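Local coordinates for Alpha/beta hydrolase fold protein (PDB 4Y7D), which probably acts as a hydrolase of the alpha/beta hydrolase fold, its natural substrate and reaction not established, at residues 32-44 / 100-113. Residues are numbered along the deposited sequence; the frame is centred on the assembly and turned at random.
Sequences AGPPVLVVHGSPG and AAGVLCWSGGGPSS
Val36 to Val39 lie beside Gly102 to Cys105 as parallel neighbours near the middle of the central sheet of an alpha/beta hydrolase fold, the short strand axes 27° apart. Main-chain hydrogen bonds join Pro35 to Gly102, Leu37 to both Gly102 and Leu104, and Val39 to Leu104; the bonding then weakens, Trp106 N lying 3.4 Å from Val39 O. On one face Val36 CG1 rests 4.0 Å from Leu104 CB, and Val38 CG1 meets Leu104 CD2. On the other face Val39 is wedged between strand 101-106 and helix 110-119, its CG2 lying 3.4 Å from Ser113 OG. That hydroxyl, placed beside its own backbone N (chi1 -61°), donates to Gly109 O at 2.8 Å, while Ser113 N reaches the same oxygen from the opposite face of the carbonyl plane. Exchanging Ser113 for an alanine would probably cost Gly109 O its side-chain donor and open a gap against the Val39 methyls. Gly109 itself presses so closely on the carbonyls of Val39 and His40 that a beta carbon would collide with both.

Beyond the strand ends the packing gives way to a partly exposed end, where a water sits between the two segments. Ser107 sits at the sharp turn between strand and helix with a positive phi of 60°, consistent with a nucleophile elbow, and its OG is hydrogen-bonded to His278. Ser42 OG, hydrogen-bonded to Asp223, lies 3.4 Å from Gly108 CA, where no side chain would fit. The amides of Ser42 and Gly108 converge as in an oxyanion hole: one water accepts from Ser42 N at 2.7 Å and from Gly108 N at 3.1 Å, and lies 2.6 Å from Ser107 OG.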
ATOM      1  N   ALA A  32      -3.901  19.312  -0.022  1.00 24.58           N
ATOM      2  CA  ALA A  32      -4.329  20.257  -1.052  1.00 25.05           C
ATOM      3  C   ALA A  32      -3.329  20.117  -2.167  1.00 25.75           C
ATOM      4  O   ALA A  32      -2.141  19.836  -1.924  1.00 24.93           O
ATOM      5  CB  ALA A  32      -4.290  21.689  -0.523  1.00 26.37           C
ATOM      6  N   GLY A  33      -3.789  20.296  -3.400  1.00 24.54           N
ATOM      7  CA  GLY A  33      -2.940  20.062  -4.560  1.00 24.06           C
ATOM      8  C   GLY A  33      -3.538  19.012  -5.484  1.00 24.05           C
ATOM      9  O   GLY A  33      -4.656  18.552  -5.262  1.00 22.90           O
ATOM     10  N   PRO A  34      -2.785  18.617  -6.500  1.00 24.42           N
ATOM     11  CA  PRO A  34      -3.174  17.532  -7.386  1.00 23.71           C
ATOM     12  C   PRO A  34      -3.530  16.284  -6.614  1.00 22.34           C
ATOM     13  O   PRO A  34      -2.820  15.911  -5.672  1.00 19.73           O
ATOM     14  CB  PRO A  34      -1.923  17.306  -8.230  1.00 25.00           C
ATOM     15  CG  PRO A  34      -1.254  18.649  -8.245  1.00 26.84           C
ATOM     16  CD  PRO A  34      -1.458  19.186  -6.859  1.00 25.81           C
ATOM     17  N   PRO A  35      -4.665  15.678  -6.957  1.00 20.94           N
ATOM     18  CA  PRO A  35      -5.123  14.526  -6.172  1.00 20.00           C
ATOM     19  C   PRO A  35      -4.467  13.216  -6.495  1.00 19.74           C
ATOM     20  O   PRO A  35      -4.144  12.931  -7.663  1.00 19.43           O
ATOM     21  CB  PRO A  35      -6.633  14.474  -6.488  1.00 20.67           C
ATOM     22  CG  PRO A  35      -6.702  14.990  -7.886  1.00 20.76           C
ATOM     23  CD  PRO A  35      -5.661  16.093  -7.981  1.00 22.39           C
ATOM     24  N   VAL A  36      -4.313  12.401  -5.453  1.00 19.38           N
ATOM     25  CA  VAL A  36      -3.784  11.037  -5.554  1.00 18.81           C
ATOM     26  C   VAL A  36      -4.646  10.077  -4.761  1.00 18.62           C
ATOM     27  O   VAL A  36      -4.875  10.295  -3.565  1.00 18.67           O
ATOM     28  CB  VAL A  36      -2.366  10.993  -4.967  1.00 19.28           C
ATOM     29  CG1 VAL A  36      -1.765   9.601  -5.125  1.00 19.23           C
ATOM     30  CG2 VAL A  36      -1.517  12.065  -5.614  1.00 20.54           C
ATOM     31  N   LEU A  37      -5.108   9.028  -5.429  1.00 17.31           N
ATOM     32  CA  LEU A  37      -5.784   7.939  -4.769  1.00 17.46           C
ATOM     33  C   LEU A  37      -4.716   7.029  -4.161  1.00 16.96           C
ATOM     34  O   LEU A  37      -3.800   6.621  -4.847  1.00 17.95           O
ATOM     35  CB  LEU A  37      -6.615   7.135  -5.742  1.00 17.41           C
ATOM     36  CG  LEU A  37      -7.258   5.838  -5.224  1.00 18.26           C
ATOM     37  CD1 LEU A  37      -8.424   6.180  -4.290  1.00 18.91           C
ATOM     38  CD2 LEU A  37      -7.639   4.967  -6.389  1.00 19.45           C
ATOM     39  N   VAL A  38      -4.795   6.800  -2.861  1.00 17.16           N
ATOM     40  CA  VAL A  38      -3.779   6.039  -2.085  1.00 16.43           C
ATOM     41  C   VAL A  38      -4.448   4.721  -1.660  1.00 16.78           C
ATOM     42  O   VAL A  38      -5.495   4.758  -0.985  1.00 17.48           O
ATOM     43  CB  VAL A  38      -3.355   6.838  -0.865  1.00 17.25           C
ATOM     44  CG1 VAL A  38      -2.296   6.096  -0.075  1.00 17.99           C
ATOM     45  CG2 VAL A  38      -2.777   8.156  -1.309  1.00 18.59           C
ATOM     46  N   VAL A  39      -3.835   3.610  -2.035  1.00 16.49           N
ATOM     47  CA  VAL A  39      -4.457   2.291  -1.938  1.00 16.17           C
ATOM     48  C   VAL A  39      -3.598   1.353  -1.078  1.00 18.01           C
ATOM     49  O   VAL A  39      -2.483   0.935  -1.444  1.00 18.35           O
ATOM     50  CB  VAL A  39      -4.647   1.703  -3.337  1.00 16.20           C
ATOM     51  CG1 VAL A  39      -5.472   0.423  -3.242  1.00 16.36           C
ATOM     52  CG2 VAL A  39      -5.277   2.725  -4.310  1.00 17.54           C
ATOM     53  N   HIS A  40      -4.125   1.041   0.093  1.00 17.87           N
ATOM     54  CA  HIS A  40      -3.431   0.232   1.093  1.00 18.25           C
ATOM     55  C   HIS A  40      -3.303  -1.255   0.720  1.00 18.15           C
ATOM     56  O   HIS A  40      -4.046  -1.817  -0.109  1.00 17.98           O
ATOM     57  CB  HIS A  40      -4.127   0.402   2.488  1.00 18.27           C
ATOM     58  CG  HIS A  40      -5.465  -0.221   2.567  1.00 18.69           C
ATOM     59  ND1 HIS A  40      -5.648  -1.588   2.667  1.00 18.91           N
ATOM     60  CD2 HIS A  40      -6.710   0.329   2.619  1.00 18.40           C
ATOM     61  CE1 HIS A  40      -6.939  -1.851   2.739  1.00 18.92           C
ATOM     62  NE2 HIS A  40      -7.601  -0.717   2.708  1.00 18.61           N
ATOM     63  N   GLY A  41      -2.400  -1.907   1.437  1.00 19.66           N
ATOM     64  CA  GLY A  41      -2.160  -3.324   1.286  1.00 18.03           C
ATOM     65  C   GLY A  41      -3.010  -4.248   2.129  1.00 18.69           C
ATOM     66  O   GLY A  41      -4.133  -3.908   2.517  1.00 19.23           O
ATOM     67  N   SER A  42      -2.475  -5.438   2.381  1.00 19.00           N
ATOM     68  CA  SER A  42      -3.278  -6.547   2.894  1.00 20.31           C
ATOM     69  C   SER A  42      -2.643  -7.164   4.138  1.00 22.51           C
ATOM     70  O   SER A  42      -1.604  -7.821   4.012  1.00 24.24           O
ATOM     71  CB  SER A  42      -3.377  -7.641   1.856  1.00 21.60           C
ATOM     72  OG  SER A  42      -3.895  -7.227   0.616  1.00 22.36           O
ATOM     73  N   PRO A  43      -3.233  -6.974   5.331  1.00 21.70           N
ATOM     74  CA  PRO A  43      -4.388  -6.099   5.599  1.00 21.77           C
ATOM     75  C   PRO A  43      -3.952  -4.643   5.626  1.00 21.18           C
ATOM     76  O   PRO A  43      -2.773  -4.335   5.479  1.00 21.20           O
ATOM     77  CB  PRO A  43      -4.791  -6.496   7.011  1.00 22.75           C
ATOM     78  CG  PRO A  43      -3.475  -6.803   7.662  1.00 23.53           C
ATOM     79  CD  PRO A  43      -2.684  -7.526   6.583  1.00 23.84           C
ATOM     80  N   GLY A  44      -4.917  -3.756   5.845  1.00 20.42           N
ATOM     81  CA  GLY A  44      -4.648  -2.334   5.905  1.00 20.57           C
ATOM     82  C   GLY A  44      -5.955  -1.632   6.188  1.00 20.40           C
ATOM     83  O   GLY A  44      -6.891  -2.165   6.804  1.00 21.45           O
ATOM     84  N   ALA A 100      -9.862  12.591 -13.073  1.00 21.78           N
ATOM     85  CA  ALA A 100      -8.681  11.706 -13.021  1.00 21.77           C
ATOM     86  C   ALA A 100      -7.788  12.061 -11.843  1.00 21.87           C
ATOM     87  O   ALA A 100      -7.842  13.190 -11.314  1.00 22.92           O
ATOM     88  CB  ALA A 100      -7.928  11.804 -14.314  1.00 22.47           C
ATOM     89  N   ALA A 101      -6.959  11.103 -11.449  1.00 20.49           N
ATOM     90  CA  ALA A 101      -6.092  11.278 -10.303  1.00 20.08           C
ATOM     91  C   ALA A 101      -4.849  10.463 -10.458  1.00 20.35           C
ATOM     92  O   ALA A 101      -4.803   9.502 -11.220  1.00 19.35           O
ATOM     93  CB  ALA A 101      -6.801  10.882  -9.023  1.00 19.76           C
ATOM     94  N   GLY A 102      -3.821  10.866  -9.722  1.00 19.13           N
ATOM     95  CA  GLY A 102      -2.684   9.976  -9.572  1.00 18.58           C
ATOM     96  C   GLY A 102      -3.075   8.778  -8.712  1.00 17.89           C
ATOM     97  O   GLY A 102      -4.117   8.805  -8.011  1.00 18.32           O
ATOM     98  N   VAL A 103      -2.295   7.708  -8.781  1.00 17.19           N
ATOM     99  CA  VAL A 103      -2.540   6.548  -7.966  1.00 17.65           C
ATOM    100  C   VAL A 103      -1.215   6.093  -7.315  1.00 17.71           C
ATOM    101  O   VAL A 103      -0.200   5.929  -7.993  1.00 17.28           O
ATOM    102  CB  VAL A 103      -3.118   5.385  -8.782  1.00 18.25           C
ATOM    103  CG1 VAL A 103      -3.298   4.179  -7.872  1.00 18.05           C
ATOM    104  CG2 VAL A 103      -4.426   5.796  -9.426  1.00 19.10           C
ATOM    105  N   LEU A 104      -1.240   5.926  -6.010  1.00 17.12           N
ATOM    106  CA  LEU A 104      -0.141   5.354  -5.215  1.00 17.17           C
ATOM    107  C   LEU A 104      -0.674   4.082  -4.577  1.00 18.00           C
ATOM    108  O   LEU A 104      -1.614   4.126  -3.760  1.00 19.07           O
ATOM    109  CB  LEU A 104       0.317   6.283  -4.117  1.00 18.35           C
ATOM    110  CG  LEU A 104       1.332   5.744  -3.115  1.00 17.99           C
ATOM    111  CD1 LEU A 104       2.653   5.526  -3.829  1.00 19.05           C
ATOM    112  CD2 LEU A 104       1.517   6.637  -1.931  1.00 18.92           C
ATOM    113  N   CYS A 105      -0.016   2.974  -4.880  1.00 16.67           N
ATOM    114  CA  CYS A 105      -0.359   1.695  -4.265  1.00 16.84           C
ATOM    115  C   CYS A 105       0.859   0.996  -3.689  1.00 17.05           C
ATOM    116  O   CYS A 105       1.989   1.230  -4.111  1.00 17.30           O
ATOM    117  CB  CYS A 105      -1.070   0.798  -5.240  1.00 16.42           C
ATOM    118  SG  CYS A 105      -0.131   0.184  -6.666  1.00 18.34           S
ATOM    119  N   TRP A 106       0.600   0.109  -2.725  1.00 16.85           N
ATOM    120  CA  TRP A 106       1.672  -0.701  -2.143  1.00 17.32           C
ATOM    121  C   TRP A 106       1.119  -2.066  -1.896  1.00 18.53           C
ATOM    122  O   TRP A 106      -0.037  -2.175  -1.531  1.00 18.28           O
ATOM    123  CB  TRP A 106       2.107  -0.058  -0.848  1.00 18.83           C
ATOM    124  CG  TRP A 106       3.173  -0.731  -0.017  1.00 19.47           C
ATOM    125  CD1 TRP A 106       4.209  -1.509  -0.442  1.00 20.95           C
ATOM    126  CD2 TRP A 106       3.353  -0.564   1.367  1.00 22.58           C
ATOM    127  NE1 TRP A 106       5.027  -1.848   0.608  1.00 20.60           N
ATOM    128  CE2 TRP A 106       4.515  -1.281   1.738  1.00 22.32           C
ATOM    129  CE3 TRP A 106       2.657   0.158   2.352  1.00 23.92           C
ATOM    130  CZ2 TRP A 106       4.980  -1.324   3.053  1.00 23.86           C
ATOM    131  CZ3 TRP A 106       3.134   0.144   3.656  1.00 24.10           C
ATOM    132  CH2 TRP A 106       4.273  -0.611   4.003  1.00 24.80           C
ATOM    133  N   SER A 107       1.928  -3.112  -2.169  1.00 18.44           N
ATOM    134  CA  SER A 107       1.657  -4.475  -1.693  1.00 19.28           C
ATOM    135  C   SER A 107       0.314  -5.016  -2.215  1.00 19.72           C
ATOM    136  O   SER A 107       0.057  -5.009  -3.452  1.00 18.73           O
ATOM    137  CB  SER A 107       1.744  -4.443  -0.148  1.00 20.89           C
ATOM    138  OG  SER A 107       2.015  -5.730   0.394  1.00 24.41           O
ATOM    139  N   GLY A 108      -0.582  -5.455  -1.322  1.00 17.61           N
ATOM    140  CA  GLY A 108      -1.908  -5.903  -1.734  1.00 18.46           C
ATOM    141  C   GLY A 108      -2.825  -4.827  -2.323  1.00 17.76           C
ATOM    142  O   GLY A 108      -3.851  -5.159  -2.869  1.00 18.80           O
ATOM    143  N   GLY A 109      -2.414  -3.562  -2.328  1.00 16.49           N
ATOM    144  CA  GLY A 109      -3.130  -2.551  -3.115  1.00 17.57           C
ATOM    145  C   GLY A 109      -2.892  -2.615  -4.635  1.00 17.71           C
ATOM    146  O   GLY A 109      -3.559  -1.941  -5.414  1.00 18.01           O
ATOM    147  N   GLY A 110      -1.882  -3.372  -5.031  1.00 17.53           N
ATOM    148  CA  GLY A 110      -1.541  -3.523  -6.429  1.00 17.28           C
ATOM    149  C   GLY A 110      -2.644  -3.985  -7.339  1.00 18.00           C
ATOM    150  O   GLY A 110      -2.914  -3.343  -8.333  1.00 17.59           O
ATOM    151  N   PRO A 111      -3.276  -5.139  -7.021  1.00 17.63           N
ATOM    152  CA  PRO A 111      -4.169  -5.624  -8.037  1.00 17.67           C
ATOM    153  C   PRO A 111      -5.290  -4.709  -8.476  1.00 17.65           C
ATOM    154  O   PRO A 111      -5.530  -4.563  -9.670  1.00 17.98           O
ATOM    155  CB  PRO A 111      -4.669  -6.962  -7.450  1.00 17.71           C
ATOM    156  CG  PRO A 111      -3.506  -7.447  -6.657  1.00 18.22           C
ATOM    157  CD  PRO A 111      -2.938  -6.200  -6.043  1.00 18.90           C
ATOM    158  N   SER A 112      -5.985  -4.103  -7.525  1.00 17.36           N
ATOM    159  CA  SER A 112      -7.094  -3.213  -7.823  1.00 17.02           C
ATOM    160  C   SER A 112      -6.558  -1.918  -8.493  1.00 17.39           C
ATOM    161  O   SER A 112      -7.225  -1.356  -9.361  1.00 17.99           O
ATOM    162  CB  SER A 112      -7.855  -2.875  -6.557  1.00 17.88           C
ATOM    163  OG  SER A 112      -7.083  -2.244  -5.537  1.00 16.81           O
ATOM    164  N   SER A 113      -5.376  -1.500  -8.121  1.00 16.57           N
ATOM    165  CA  SER A 113      -4.791  -0.264  -8.718  1.00 17.20           C
ATOM    166  C   SER A 113      -4.383  -0.541 -10.171  1.00 17.53           C
ATOM    167  O   SER A 113      -4.642   0.302 -11.082  1.00 19.70           O
ATOM    168  CB  SER A 113      -3.613   0.208  -7.903  1.00 17.03           C
ATOM    169  OG  SER A 113      -3.983   0.524  -6.561  1.00 17.55           O
TER
HETATM  170  O   HOH W   1      -0.167  -6.588   1.557  1.00 30.86           O